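Local atomic coordinates of AP endonuclease, family 2 (Brucella melitensis biovar Abortus, PDB entry 3NGF), a protein that probably interconverts hydroxypyruvate and tartronate semialdehyde as a manganese-binding, TIM-barrel isomerase of the hyi family. Residues 167-172 / 180-185. Sequence-based numbering, arbitrary orientation.
With MN (manganese (II) ion), chain C.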
loop_
_atom_site.group_PDB
_atom_site.type_symbol
_atom_site.label_atom_id
_atom_site.label_comp_id
_atom_site.label_asym_id
_atom_site.label_seq_id
_atom_site.Cartn_x
_atom_site.Cartn_y
_atom_site.Cartn_z
ATOM N N GLU A 167 2.917 -16.036 -4.851
ATOM C CA GLU A 167 4.261 -16.208 -4.299
ATOM C C GLU A 167 4.350 -15.431 -2.980
ATOM O O GLU A 167 4.944 -15.911 -2.004
ATOM C CB GLU A 167 5.297 -15.694 -5.278
ATOM C CG GLU A 167 6.717 -15.779 -4.779
ATOM C CD GLU A 167 7.743 -15.330 -5.808
ATOM O OE1 GLU A 167 7.361 -14.816 -6.894
ATOM O OE2 GLU A 167 8.952 -15.504 -5.517
ATOM N N ALA A 168 3.759 -14.238 -2.952
ATOM C CA ALA A 168 3.760 -13.418 -1.731
ATOM C C ALA A 168 2.928 -14.086 -0.633
ATOM O O ALA A 168 3.311 -14.070 0.551
ATOM C CB ALA A 168 3.242 -11.982 -2.005
ATOM N N VAL A 169 1.778 -14.658 -1.003
ATOM C CA VAL A 169 0.963 -15.423 -0.050
ATOM C C VAL A 169 1.785 -16.557 0.577
ATOM O O VAL A 169 1.736 -16.786 1.792
ATOM C CB VAL A 169 -0.300 -15.975 -0.700
ATOM C CG1 VAL A 169 -0.990 -16.969 0.217
ATOM C CG2 VAL A 169 -1.243 -14.805 -1.102
ATOM N N GLY A 170 2.548 -17.235 -0.258
ATOM C CA GLY A 170 3.460 -18.287 0.203
ATOM C C GLY A 170 4.522 -17.781 1.155
ATOM O O GLY A 170 4.820 -18.452 2.174
ATOM N N LEU A 171 5.096 -16.617 0.858
ATOM C CA LEU A 171 6.116 -16.047 1.743
ATOM C C LEU A 171 5.508 -15.667 3.089
ATOM O O LEU A 171 6.111 -15.887 4.134
ATOM C CB LEU A 171 6.784 -14.833 1.110
ATOM C CG LEU A 171 7.809 -15.104 0.011
ATOM C CD1 LEU A 171 8.197 -13.760 -0.622
ATOM C CD2 LEU A 171 9.016 -15.802 0.631
ATOM N N VAL A 172 4.309 -15.114 3.062
ATOM C CA VAL A 172 3.598 -14.786 4.296
ATOM C C VAL A 172 3.282 -16.018 5.171
ATOM O O VAL A 172 3.355 -15.941 6.396
ATOM C CB VAL A 172 2.319 -13.996 4.029
ATOM C CG1 VAL A 172 1.494 -13.904 5.345
ATOM C CG2 VAL A 172 2.667 -12.618 3.467
ATOM N N VAL A 180 0.356 -10.249 9.584
ATOM C CA VAL A 180 1.098 -10.044 8.345
ATOM C C VAL A 180 0.166 -10.477 7.218
ATOM O O VAL A 180 -0.534 -11.506 7.356
ATOM C CB VAL A 180 2.391 -10.878 8.314
ATOM C CG1 VAL A 180 3.089 -10.776 6.985
ATOM C CG2 VAL A 180 3.341 -10.465 9.432
ATOM N N ALA A 181 0.118 -9.699 6.135
ATOM C CA ALA A 181 -0.690 -10.042 4.962
ATOM C C ALA A 181 -0.154 -9.395 3.704
ATOM O O ALA A 181 0.884 -8.752 3.715
ATOM C CB ALA A 181 -2.161 -9.678 5.171
ATOM N N VAL A 182 -0.870 -9.606 2.614
ATOM C CA VAL A 182 -0.517 -9.081 1.306
ATOM C C VAL A 182 -1.286 -7.783 1.036
ATOM O O VAL A 182 -2.462 -7.634 1.425
ATOM C CB VAL A 182 -0.857 -10.103 0.216
ATOM C CG1 VAL A 182 -0.540 -9.543 -1.222
ATOM C CG2 VAL A 182 -0.073 -11.416 0.463
ATOM N N GLN A 183 -0.592 -6.826 0.423
ATOM C CA GLN A 183 -1.198 -5.626 -0.124
ATOM C C GLN A 183 -1.433 -5.901 -1.619
ATOM O O GLN A 183 -0.482 -6.025 -2.388
ATOM C CB GLN A 183 -0.255 -4.449 0.081
ATOM C CG GLN A 183 -0.743 -3.096 -0.452
ATOM C CD GLN A 183 0.130 -1.961 0.004
ATOM O OE1 GLN A 183 0.664 -1.979 1.105
ATOM N NE2 GLN A 183 0.265 -0.939 -0.832
ATOM N N LEU A 184 -2.698 -6.040 -1.996
ATOM C CA LEU A 184 -3.102 -6.427 -3.359
ATOM C C LEU A 184 -3.408 -5.176 -4.197
ATOM O O LEU A 184 -4.516 -4.615 -4.121
ATOM C CB LEU A 184 -4.339 -7.327 -3.256
ATOM C CG LEU A 184 -5.027 -7.803 -4.536
ATOM C CD1 LEU A 184 -4.023 -8.459 -5.480
ATOM C CD2 LEU A 184 -6.228 -8.735 -4.230
ATOM N N ASP A 185 -2.411 -4.714 -4.942
ATOM C CA ASP A 185 -2.564 -3.607 -5.892
ATOM C C ASP A 185 -2.939 -4.245 -7.245
ATOM O O ASP A 185 -2.144 -5.017 -7.856
ATOM C CB ASP A 185 -1.264 -2.796 -5.916
ATOM C CG ASP A 185 -1.297 -1.594 -6.853
ATOM O OD1 ASP A 185 -1.974 -1.666 -7.878
ATOM O OD2 ASP A 185 -0.600 -0.578 -6.604
HETATM MN MN MN C . 0.703 0.098 -4.943
HETATM O O HOH W 1 2.023 0.915 -3.024
HETATM O O HOH W 2 2.572 0.585 -6.134
#
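V182 is the bump on the strand side: its CG2 methyl rises from strand 180-185 into a hollow on helix 167-172 walled by A168, V169 and V172. The closest wall is V169, whose CG2 meets V182 CG2 at 3.9 Å, the two side chains crossing at about a right angle. The same methyl lies 4.0 Å from V169 N, close against the helix backbone. A168 CB and V172 CG2 complete the hollow, the latter 4.2 Å from V182 CG2. At chi1 178° CG1 of V182 is anti to the backbone N and CG2 anti to the carbonyl carbon; it is CG2 that meets the helix.

One helical turn on, and two residues back along the strand, the helix supplies the bump. V172, the residue most covered here, sets both methyls against V180 CG1, with its own CG1 at 3.9 Å and CG2 at 4.0 Å. V172 and V180 run past each other in opposite directions, so they lie alongside rather than end on. V172 CG1 also rests 3.7 Å from V180 O, a plain van der Waals touch on the strand backbone. A181, between V180 and V182, points its CB away from the helix. No hydrogen bond crosses; the side chains meet methyl on methyl.

Segments 167-172 and 180-185 run nearly antiparallel, at 165°, within the beta-alpha-beta unit formed by strand 146-149, helix 165-175 and strand 180-185 in the TIM barrel. At the far end of the strand D185 OD2 binds manganese, together with E150, Q211 and E247. V172 reaches on to V149 of strand 146-149, while V180 also packs on F133 and A137 of helix 122-140, and strand 180-185 itself lies between strands 146-149 and 207-212.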